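Local coordinates for protein xyloglucan-specific endo-beta-1,4-glucanase BoGH5A (Bacteroides ovatus, PDB 3ZMR) that hydrolyses internal beta-1,4-glucosidic linkages in the xyloglucan backbone, with retention of the beta configuration, releasing xyloglucan oligosaccharides, at residues A[126-131]-A[171-176]; A[213-218]-A[239-244]. One frame throughout, in Å; residues are numbered along the deposited sequence.

Contact 1. Residues A[126-131]-A[171-176]; sequences VNVGNT and VRIPVA. With BGC (beta-D-glucopyranose), chain C; BGC (beta-D-glucopyranose), chain B.
Val126 and Asn127 pair in parallel with Val171 and Arg172, and the backbone bonds run from Arg172 N to Val126 O and from Val128 N to Arg172 O, both 2.9 Å. These are the first two strands of the closed eight-stranded (beta/alpha)8 barrel of the GH5 family. Asn127 and Arg172 put their side chains on the same face of the sheet, the barrel interior, and these run side by side. Arg172 CG lies anti to the backbone N (chi1 178°), and the chain stays extended as far as NE. It passes along Asn127 OD1, with Arg172 CG 3.3 Å from that oxygen, and then returns a bond to it: Arg172 NH1 donates to Asn127 OD1 at 2.8 Å, with 164° at the hydrogen. OD1 sits at the guanidinium edge, in its plane, while the amide is turned almost perpendicular, 82° away. Asn127 ND2 is held in turn by Gly394 O. Arg172 also forms salt bridges to Glu395, the inferred nucleophile, and to Glu334, and it donates to substrate-binding Asn261. The arginine is thus fixed on several sides. Farther along, Pro174 CD lies 3.6 Å from Val128 O. A water donates to both Val128 O and Pro174 O and bridges the diverging chains. In the loop that follows, Asn130 ND2 donates to O3 of a glucose unit of the bound oligosaccharide at 2.8 Å. Val126 and Val171 lie on the face away from Asn127 and Arg172, and there Val128 CG2 reaches Val171 CG2 at a tight 3.3 Å. These valines are covered by helix 157-165, through Phe160 and Ile163, while strands 433-436 and 210-214 flank the pair in the barrel.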
ATOM      1  N   VAL A 126       8.239  14.204  -0.198  1.00 10.59           N
ATOM      2  CA  VAL A 126       8.328  14.312   1.256  0.50  6.73           C
ATOM      3  C   VAL A 126       6.964  14.046   1.882  1.00  9.39           C
ATOM      4  O   VAL A 126       5.926  14.209   1.253  1.00 11.73           O
ATOM      5  CB  VAL A 126       8.847  15.731   1.647  0.50  7.99           C
ATOM      6  CG1 VAL A 126       7.825  16.806   1.321  0.50  5.70           C
ATOM      7  CG2 VAL A 126       9.303  15.834   3.089  0.50  7.91           C
ATOM      8  N   ASN A 127       6.985  13.622   3.137  1.00  8.97           N
ATOM      9  CA  ASN A 127       5.817  13.506   3.963  1.00  7.41           C
ATOM     10  C   ASN A 127       5.594  14.751   4.784  1.00  8.57           C
ATOM     11  O   ASN A 127       6.553  15.354   5.261  1.00 10.87           O
ATOM     12  CB  ASN A 127       5.953  12.376   4.965  1.00  8.32           C
ATOM     13  CG  ASN A 127       5.794  10.998   4.353  1.00  8.56           C
ATOM     14  OD1 ASN A 127       4.714  10.433   4.421  1.00  7.85           O
ATOM     15  ND2 ASN A 127       6.855  10.450   3.771  1.00  7.49           N
ATOM     16  N   VAL A 128       4.338  15.106   5.003  1.00  8.97           N
ATOM     17  CA  VAL A 128       3.935  16.077   6.031  1.00  9.00           C
ATOM     18  C   VAL A 128       3.525  15.239   7.251  1.00  9.02           C
ATOM     19  O   VAL A 128       2.342  15.070   7.574  1.00 11.04           O
ATOM     20  CB  VAL A 128       2.783  17.000   5.567  1.00 14.01           C
ATOM     21  CG1 VAL A 128       2.448  18.044   6.636  1.00 14.59           C
ATOM     22  CG2 VAL A 128       3.152  17.702   4.281  1.00 21.99           C
ATOM     23  N   GLY A 129       4.522  14.666   7.901  1.00  9.48           N
ATOM     24  CA  GLY A 129       4.309  13.729   8.966  1.00  9.20           C
ATOM     25  C   GLY A 129       3.968  14.363  10.309  1.00  8.29           C
ATOM     26  O   GLY A 129       4.201  15.560  10.549  1.00  8.78           O
ATOM     27  N   ASN A 130       3.400  13.531  11.179  1.00  8.01           N
ATOM     28  CA  ASN A 130       2.998  13.907  12.550  1.00  9.56           C
ATOM     29  C   ASN A 130       2.103  15.134  12.573  1.00 10.37           C
ATOM     30  O   ASN A 130       2.192  16.016  13.448  1.00  9.87           O
ATOM     31  CB  ASN A 130       4.203  14.096  13.459  1.00 11.07           C
ATOM     32  CG  ASN A 130       4.799  12.786  13.938  1.00 10.22           C
ATOM     33  OD1 ASN A 130       4.454  11.691  13.490  1.00 11.51           O
ATOM     34  ND2 ASN A 130       5.763  12.909  14.864  1.00 13.41           N
ATOM     35  N   THR A 131       1.176  15.146  11.629  1.00  9.72           N
ATOM     36  CA  THR A 131       0.313  16.296  11.411  1.00  9.28           C
ATOM     37  C   THR A 131      -1.156  15.855  11.316  1.00  8.94           C
ATOM     38  O   THR A 131      -1.773  15.625  12.366  1.00  9.75           O
ATOM     39  CB  THR A 131       0.846  17.178  10.274  1.00  9.35           C
ATOM     40  OG1 THR A 131       2.242  17.445  10.495  1.00  9.95           O
ATOM     41  CG2 THR A 131       0.093  18.501  10.194  1.00 11.74           C
ATOM     42  N   VAL A 171       3.979  15.154  -2.377  1.00  8.54           N
ATOM     43  CA  VAL A 171       3.840  15.188  -0.915  1.00  7.66           C
ATOM     44  C   VAL A 171       2.873  14.077  -0.499  1.00  8.20           C
ATOM     45  O   VAL A 171       1.806  13.902  -1.112  1.00 10.79           O
ATOM     46  CB  VAL A 171       3.403  16.566  -0.372  1.00 12.75           C
ATOM     47  CG1 VAL A 171       2.039  17.018  -0.881  1.00 10.38           C
ATOM     48  CG2 VAL A 171       3.448  16.599   1.144  1.00 17.94           C
ATOM     49  N   ARG A 172       3.283  13.280   0.485  1.00  8.84           N
ATOM     50  CA  ARG A 172       2.389  12.347   1.168  1.00  8.21           C
ATOM     51  C   ARG A 172       1.915  13.006   2.452  1.00  7.96           C
ATOM     52  O   ARG A 172       2.722  13.538   3.233  1.00  8.58           O
ATOM     53  CB  ARG A 172       3.122  11.034   1.465  1.00 12.14           C
ATOM     54  CG  ARG A 172       2.307   9.989   2.218  1.00  9.05           C
ATOM     55  CD  ARG A 172       3.020   8.667   2.217  1.00  9.76           C
ATOM     56  NE  ARG A 172       2.392   7.562   2.926  1.00  9.35           N
ATOM     57  CZ  ARG A 172       2.681   7.197   4.178  1.00  8.93           C
ATOM     58  NH1 ARG A 172       3.490   7.915   4.941  1.00  8.50           N
ATOM     59  NH2 ARG A 172       2.159   6.091   4.692  1.00  9.09           N
ATOM     60  N   ILE A 173       0.592  13.030   2.609  1.00  7.57           N
ATOM     61  CA  ILE A 173      -0.119  13.619   3.742  1.00  7.94           C
ATOM     62  C   ILE A 173      -0.807  12.479   4.483  1.00  7.31           C
ATOM     63  O   ILE A 173      -1.912  12.066   4.108  1.00  8.33           O
ATOM     64  CB  ILE A 173      -1.127  14.691   3.300  1.00  9.03           C
ATOM     65  CG1 ILE A 173      -0.453  15.760   2.447  1.00 10.07           C
ATOM     66  CG2 ILE A 173      -1.823  15.312   4.507  1.00  8.49           C
ATOM     67  CD1 ILE A 173      -1.370  16.864   1.939  1.00 10.70           C
ATOM     68  N   PRO A 174      -0.167  11.923   5.526  1.00  7.32           N
ATOM     69  CA  PRO A 174      -0.868  10.970   6.383  1.00  6.47           C
ATOM     70  C   PRO A 174      -2.090  11.649   7.030  1.00  7.99           C
ATOM     71  O   PRO A 174      -2.011  12.837   7.409  1.00  8.48           O
ATOM     72  CB  PRO A 174       0.192  10.639   7.452  1.00  9.12           C
ATOM     73  CG  PRO A 174       1.486  10.862   6.784  1.00  8.96           C
ATOM     74  CD  PRO A 174       1.253  12.058   5.935  1.00  7.68           C
ATOM     75  N   VAL A 175      -3.203  10.936   7.120  1.00  7.03           N
ATOM     76  CA  VAL A 175      -4.419  11.490   7.710  1.00  7.44           C
ATOM     77  C   VAL A 175      -5.057  10.482   8.663  1.00  8.08           C
ATOM     78  O   VAL A 175      -5.146   9.276   8.383  1.00  8.20           O
ATOM     79  CB  VAL A 175      -5.469  11.869   6.641  1.00  7.99           C
ATOM     80  CG1 VAL A 175      -6.621  12.677   7.256  1.00  9.64           C
ATOM     81  CG2 VAL A 175      -4.843  12.679   5.524  1.00  9.14           C
ATOM     82  N   ALA A 176      -5.528  11.016   9.791  1.00  8.67           N
ATOM     83  CA  ALA A 176      -6.363  10.289  10.734  1.00  8.92           C
ATOM     84  C   ALA A 176      -7.764  10.902  10.596  1.00  7.33           C
ATOM     85  O   ALA A 176      -7.918  12.098  10.285  1.00  9.50           O
ATOM     86  CB  ALA A 176      -5.875  10.517  12.157  1.00 10.26           C
TER
HETATM   87  C2  BGC C   2       7.137   9.277  14.072  1.00 23.35           C
HETATM   88  C3  BGC C   2       7.067   9.596  15.570  1.00 17.65           C
HETATM   89  C4  BGC C   2       5.634   9.372  16.071  1.00 21.46           C
HETATM   90  C5  BGC C   2       5.189   7.983  15.661  1.00 21.16           C
HETATM   91  C6  BGC C   2       3.774   7.617  16.077  1.00 20.94           C
HETATM   92  C1  BGC C   2       6.571   7.892  13.756  1.00 28.85           C
HETATM   93  O2  BGC C   2       8.509   9.361  13.663  1.00 30.63           O
HETATM   94  O3  BGC C   2       7.468  10.932  15.881  1.00 26.14           O
HETATM   95  O4  BGC C   2       5.552   9.397  17.501  1.00 20.44           O
HETATM   96  O5  BGC C   2       5.255   7.847  14.250  1.00 21.11           O
HETATM   97  O6  BGC C   2       3.772   6.210  16.184  1.00 23.27           O
HETATM   98  C2  BGC B   3       4.291   9.967  19.450  1.00 19.94           C
HETATM   99  C3  BGC B   3       3.488  11.052  20.164  1.00 20.57           C
HETATM  100  C4  BGC B   3       4.260  12.381  20.128  1.00 20.37           C
HETATM  101  C5  BGC B   3       4.751  12.687  18.713  1.00 21.49           C
HETATM  102  C6  BGC B   3       5.601  13.932  18.636  1.00 29.77           C
HETATM  103  C1  BGC B   3       4.747  10.426  18.076  1.00 17.43           C
HETATM  104  O2  BGC B   3       3.523   8.770  19.350  1.00 22.18           O
HETATM  105  O3  BGC B   3       3.178  10.580  21.496  1.00 21.75           O
HETATM  106  O4  BGC B   3       3.447  13.513  20.509  1.00 22.62           O
HETATM  107  O5  BGC B   3       5.520  11.609  18.197  1.00 22.55           O
HETATM  108  O6  BGC B   3       6.779  13.764  19.443  1.00 24.85           O
HETATM  109  O   HOH W   1      -0.420  15.073   7.616  1.00  9.35           O

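Contact 2. Residues A[213-218]-A[239-244]; sequences INIHWE and AMWKQI. With XYS (alpha-D-xylopyranose), chain D; GLC (alpha-D-glucopyranose), chain L; BGC (beta-D-glucopyranose), chain E.
The third barrel strand, 210-214, and the chain that follows it pack on helix 227-248, the next helix of the (beta/alpha)8 fold, and the loop beyond the strand runs into the sugar-binding cleft. Ile215 carries most of the packing. Its CG1 is anti to the carbonyl carbon (chi1 -60°), and CD1 reaches over one face of the Trp241 indole. Ile215 CD1 stands 3.7 Å from the centroid of the Trp241 five-membered ring, 28° off the normal, a CH-pi contact. Ile244 CD1 lies over the same face of the indole, toward its rim, and touches Ile215 CG1 at 3.8 Å. Met240 CB adds a further apolar contact to Ile215 CD1. Earlier in the strand, Ile213 CD1 meets Ile244 CG2 at 4.0 Å, the two side chains running antiparallel alongside each other. Trp241 NE1 donates to Gly259 O, and the indole also meets Phe257 and Phe288. This apolar layer between strand and helix belongs to the barrel's outer shell, whereas Asn214, His216 and Trp217 serve the active-site side. Asn214 points away from the helix; its ND2 donates to His216 ND1 at 3.1 Å, nearly in the plane of the imidazole, while its OD1 is held by Val175. With ND1 as acceptor, His216 NE2 carries the proton and donates to O3 of the bound glucose, 2.9 Å in the alpha form and 3.0 Å in the beta form. Asn214 thus acts as a second-shell residue that would help fix the ring's rotation. Trp217 lays its indole against a xylose branch, whose C2 sits 3.4 Å above the Trp217 ring plane. Glu218 turns back toward the helix, where Glu218 OE2 lies 3.5 Å from Met240 CE. The carboxylate takes its hydrogen bonds from Tyr177 N, Ser178 and Trp221.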
ATOM      1  N   ILE A 213      -3.028  11.050  -0.111  1.00  9.28           N
ATOM      2  CA  ILE A 213      -3.693  10.983   1.206  1.00 10.45           C
ATOM      3  C   ILE A 213      -3.972   9.529   1.555  1.00  7.33           C
ATOM      4  O   ILE A 213      -4.262   8.716   0.667  1.00  9.24           O
ATOM      5  CB  ILE A 213      -4.980  11.819   1.282  1.00  8.10           C
ATOM      6  CG1 ILE A 213      -6.003  11.406   0.224  1.00  9.14           C
ATOM      7  CG2 ILE A 213      -4.632  13.301   1.186  1.00 10.47           C
ATOM      8  CD1 ILE A 213      -7.338  12.111   0.369  1.00 14.32           C
ATOM      9  N   ASN A 214      -3.896   9.189   2.828  1.00  9.63           N
ATOM     10  CA  ASN A 214      -4.160   7.842   3.294  1.00  7.96           C
ATOM     11  C   ASN A 214      -5.140   7.835   4.466  1.00  8.73           C
ATOM     12  O   ASN A 214      -5.718   8.863   4.828  1.00 10.45           O
ATOM     13  CB  ASN A 214      -2.865   7.104   3.604  1.00  8.73           C
ATOM     14  CG  ASN A 214      -2.257   7.478   4.942  1.00  9.40           C
ATOM     15  OD1 ASN A 214      -2.761   8.346   5.663  1.00  8.94           O
ATOM     16  ND2 ASN A 214      -1.125   6.883   5.243  1.00  9.42           N
ATOM     17  N   ILE A 215      -5.381   6.649   5.006  1.00  7.03           N
ATOM     18  CA  ILE A 215      -5.843   6.491   6.401  1.00  8.77           C
ATOM     19  C   ILE A 215      -4.650   5.859   7.134  1.00  7.90           C
ATOM     20  O   ILE A 215      -4.196   4.780   6.789  1.00  9.78           O
ATOM     21  CB  ILE A 215      -7.102   5.616   6.541  1.00  9.93           C
ATOM     22  CG1 ILE A 215      -8.286   6.194   5.763  1.00 16.33           C
ATOM     23  CG2 ILE A 215      -7.444   5.511   8.032  1.00 10.41           C
ATOM     24  CD1 ILE A 215      -9.487   5.278   5.778  1.00 12.35           C
ATOM     25  N   HIS A 216      -4.131   6.544   8.151  1.00  7.79           N
ATOM     26  CA  HIS A 216      -2.870   6.162   8.763  1.00  8.20           C
ATOM     27  C   HIS A 216      -3.157   5.264   9.975  1.00  8.56           C
ATOM     28  O   HIS A 216      -4.270   4.745  10.128  1.00 10.47           O
ATOM     29  CB  HIS A 216      -2.084   7.423   9.152  1.00 12.29           C
ATOM     30  CG  HIS A 216      -0.592   7.261   9.171  1.00  8.52           C
ATOM     31  ND1 HIS A 216       0.135   7.104   8.022  1.00  8.37           N
ATOM     32  CD2 HIS A 216       0.310   7.271  10.196  1.00  9.90           C
ATOM     33  CE1 HIS A 216       1.425   7.036   8.321  1.00  8.24           C
ATOM     34  NE2 HIS A 216       1.561   7.154   9.642  1.00  9.21           N
ATOM     35  N   TRP A 217      -2.173   5.107  10.847  1.00  8.45           N
ATOM     36  CA  TRP A 217      -2.252   4.218  12.011  1.00  9.18           C
ATOM     37  C   TRP A 217      -3.446   4.531  12.924  1.00 10.07           C
ATOM     38  O   TRP A 217      -4.222   3.657  13.275  1.00  9.25           O
ATOM     39  CB  TRP A 217      -0.947   4.370  12.804  1.00  8.37           C
ATOM     40  CG  TRP A 217      -0.924   3.655  14.127  1.00  9.18           C
ATOM     41  CD1 TRP A 217      -0.877   2.291  14.361  1.00 11.45           C
ATOM     42  CD2 TRP A 217      -0.962   4.280  15.424  1.00  9.34           C
ATOM     43  NE1 TRP A 217      -0.890   2.042  15.725  1.00 11.51           N
ATOM     44  CE2 TRP A 217      -0.912   3.240  16.389  1.00 13.11           C
ATOM     45  CE3 TRP A 217      -0.974   5.615  15.860  1.00 11.56           C
ATOM     46  CZ2 TRP A 217      -0.881   3.499  17.748  1.00 11.39           C
ATOM     47  CZ3 TRP A 217      -0.959   5.860  17.228  1.00 12.44           C
ATOM     48  CH2 TRP A 217      -0.920   4.825  18.137  1.00 11.81           C
ATOM     49  N   GLU A 218      -3.551   5.792  13.317  1.00  9.57           N
ATOM     50  CA  GLU A 218      -4.646   6.317  14.164  1.00  9.94           C
ATOM     51  C   GLU A 218      -5.130   5.355  15.273  1.00 10.38           C
ATOM     52  O   GLU A 218      -6.317   5.063  15.426  1.00 12.81           O
ATOM     53  CB  GLU A 218      -5.793   6.884  13.350  1.00 11.36           C
ATOM     54  CG  GLU A 218      -6.515   5.919  12.443  1.00 12.16           C
ATOM     55  CD  GLU A 218      -7.826   6.477  11.908  1.00 12.05           C
ATOM     56  OE1 GLU A 218      -8.000   7.714  11.917  1.00 12.84           O
ATOM     57  OE2 GLU A 218      -8.669   5.660  11.465  1.00 12.24           O
ATOM     58  N   ALA A 239     -16.528   1.965   4.962  1.00 10.48           N
ATOM     59  CA  ALA A 239     -17.368   3.098   5.364  1.00 10.17           C
ATOM     60  C   ALA A 239     -16.566   4.389   5.370  1.00  8.42           C
ATOM     61  O   ALA A 239     -17.052   5.442   4.953  1.00 11.35           O
ATOM     62  CB  ALA A 239     -17.989   2.862   6.725  1.00 12.81           C
ATOM     63  N   MET A 240     -15.313   4.290   5.804  1.00 10.55           N
ATOM     64  CA  MET A 240     -14.437   5.445   5.875  1.00 10.13           C
ATOM     65  C   MET A 240     -14.006   5.872   4.485  1.00  8.63           C
ATOM     66  O   MET A 240     -14.153   7.047   4.095  1.00  9.72           O
ATOM     67  CB  MET A 240     -13.229   5.158   6.784  1.00 13.59           C
ATOM     68  CG  MET A 240     -13.620   4.940   8.253  1.00 11.88           C
ATOM     69  SD  MET A 240     -12.194   4.568   9.278  1.00 11.92           S
ATOM     70  CE  MET A 240     -11.421   6.171   9.376  1.00 12.75           C
ATOM     71  N   TRP A 241     -13.522   4.910   3.688  1.00 10.64           N
ATOM     72  CA  TRP A 241     -13.082   5.257   2.327  1.00  9.05           C
ATOM     73  C   TRP A 241     -14.199   5.739   1.402  1.00  8.16           C
ATOM     74  O   TRP A 241     -13.959   6.558   0.512  1.00  8.95           O
ATOM     75  CB  TRP A 241     -12.286   4.132   1.643  1.00  8.32           C
ATOM     76  CG  TRP A 241     -10.817   4.286   1.917  1.00  8.12           C
ATOM     77  CD1 TRP A 241     -10.027   3.486   2.703  1.00  8.14           C
ATOM     78  CD2 TRP A 241      -9.974   5.337   1.438  1.00  8.38           C
ATOM     79  NE1 TRP A 241      -8.751   4.002   2.770  1.00  8.71           N
ATOM     80  CE2 TRP A 241      -8.687   5.142   2.017  1.00  8.43           C
ATOM     81  CE3 TRP A 241     -10.187   6.469   0.641  1.00 11.61           C
ATOM     82  CZ2 TRP A 241      -7.618   6.011   1.776  1.00 10.32           C
ATOM     83  CZ3 TRP A 241      -9.112   7.303   0.380  1.00  8.11           C
ATOM     84  CH2 TRP A 241      -7.862   7.084   0.959  1.00  8.61           C
ATOM     85  N   LYS A 242     -15.427   5.262   1.627  1.00  9.03           N
ATOM     86  CA  LYS A 242     -16.533   5.752   0.823  1.00  9.51           C
ATOM     87  C   LYS A 242     -16.684   7.279   0.984  1.00  8.05           C
ATOM     88  O   LYS A 242     -16.864   8.042   0.020  1.00  9.75           O
ATOM     89  CB  LYS A 242     -17.824   5.006   1.138  1.00  9.78           C
ATOM     90  CG  LYS A 242     -18.978   5.431   0.255  1.00 18.36           C
ATOM     91  CD  LYS A 242     -20.215   4.571   0.534  1.00 19.52           C
ATOM     92  CE  LYS A 242     -21.358   5.053  -0.344  1.00 16.63           C
ATOM     93  NZ  LYS A 242     -22.639   4.359  -0.075  1.00 21.30           N
ATOM     94  N   GLN A 243     -16.605   7.729   2.238  1.00  8.96           N
ATOM     95  CA  GLN A 243     -16.707   9.146   2.527  1.00  8.92           C
ATOM     96  C   GLN A 243     -15.583   9.969   1.929  1.00  8.77           C
ATOM     97  O   GLN A 243     -15.785  11.045   1.346  1.00 10.34           O
ATOM     98  CB  GLN A 243     -16.723   9.394   4.026  1.00 14.04           C
ATOM     99  CG  GLN A 243     -17.991   8.861   4.684  1.00 11.58           C
ATOM    100  CD  GLN A 243     -17.871   8.905   6.181  1.00 10.44           C
ATOM    101  OE1 GLN A 243     -18.092   9.948   6.812  1.00 13.79           O
ATOM    102  NE2 GLN A 243     -17.493   7.785   6.755  1.00 10.89           N
ATOM    103  N   ILE A 244     -14.367   9.474   2.133  1.00  9.14           N
ATOM    104  CA  ILE A 244     -13.195  10.207   1.644  1.00  9.65           C
ATOM    105  C   ILE A 244     -13.194  10.255   0.097  1.00  7.43           C
ATOM    106  O   ILE A 244     -12.991  11.319  -0.526  1.00  9.82           O
ATOM    107  CB  ILE A 244     -11.903   9.547   2.141  1.00  9.91           C
ATOM    108  CG1 ILE A 244     -11.845   9.524   3.683  1.00 10.26           C
ATOM    109  CG2 ILE A 244     -10.679  10.250   1.548  1.00  9.36           C
ATOM    110  CD1 ILE A 244     -10.931   8.436   4.204  1.00 11.93           C
TER
HETATM  111  C1  XYS D   7       2.461   5.706  16.087  1.00 24.21           C
HETATM  112  C2  XYS D   7       2.502   4.365  16.864  1.00 22.07           C
HETATM  113  C3  XYS D   7       3.372   3.405  16.063  1.00 25.32           C
HETATM  114  C4  XYS D   7       2.906   3.282  14.618  1.00 25.61           C
HETATM  115  C5  XYS D   7       2.728   4.648  13.925  1.00 22.78           C
HETATM  116  O2  XYS D   7       3.031   4.453  18.223  1.00 29.87           O
HETATM  117  O3  XYS D   7       3.385   2.089  16.627  1.00 32.08           O
HETATM  118  O4  XYS D   7       3.876   2.529  13.910  1.00 48.80           O
HETATM  119  O5  XYS D   7       1.964   5.515  14.752  1.00 19.59           O
HETATM  120  C1  GLC L1519       6.315   4.423   9.945  0.50 18.82           C
HETATM  121  C2  GLC L1519       4.982   5.034  10.362  0.50 15.45           C
HETATM  122  C3  GLC L1519       5.154   6.446  10.925  0.50 13.01           C
HETATM  123  C4  GLC L1519       6.201   6.363  12.041  0.50 18.55           C
HETATM  124  C5  GLC L1519       7.450   5.609  11.562  0.50 39.31           C
HETATM  125  C6  GLC L1519       8.554   5.500  12.609  0.50 70.31           C
HETATM  126  O2  GLC L1519       4.108   4.992   9.264  0.50 11.30           O
HETATM  127  O3  GLC L1519       3.893   7.013  11.344  0.50  7.94           O
HETATM  128  O4  GLC L1519       6.529   7.688  12.356  0.50 25.57           O
HETATM  129  O5  GLC L1519       7.102   4.322  11.102  0.50 24.90           O
HETATM  130  O6  GLC L1519       9.396   6.624  12.434  0.50 90.45           O
HETATM  131  C2  BGC E   1       4.868   4.854  10.335  0.50 20.95           C
HETATM  132  C3  BGC E   1       5.172   6.263  10.868  0.50 22.28           C
HETATM  133  C4  BGC E   1       6.297   6.264  11.898  0.50 29.09           C
HETATM  134  C5  BGC E   1       7.460   5.540  11.204  0.50 35.62           C
HETATM  135  C6  BGC E   1       8.698   5.534  12.084  0.50 39.76           C
HETATM  136  C1  BGC E   1       6.072   3.993   9.925  0.50 25.60           C
HETATM  137  O2  BGC E   1       3.986   4.964   9.219  0.50 15.46           O
HETATM  138  O3  BGC E   1       3.969   6.799  11.458  0.50 21.62           O
HETATM  139  O4  BGC E   1       6.585   7.627  12.325  0.50 26.44           O
HETATM  140  O5  BGC E   1       7.112   4.177  10.888  0.50 41.96           O
HETATM  141  O6  BGC E   1       8.284   5.098  13.391  0.50 61.75           O

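Contacts 1 and 2 have centres about 13 Å apart and lie on neighbouring barrel strands, 170-173 in contact 1 and 210-214 in contact 2. They join directly just past those strands: Val175 N lies 3.0 Å from Asn214 OD1, and Val175 O lies 2.9 Å from His216 N, both probable hydrogen bonds. Pro174 CA and Ala176 CA also pack against Asn214 OD1 and Glu218 OE1. The side chain of Arg172 comes within about 3 Å (nearest atoms) of those of Asn261 and Glu395, and the side chain of Asn214 within about 4 Å of that of Asn261. Asn130 and His216, one from each contact, bind different glucose units of the oligosaccharide.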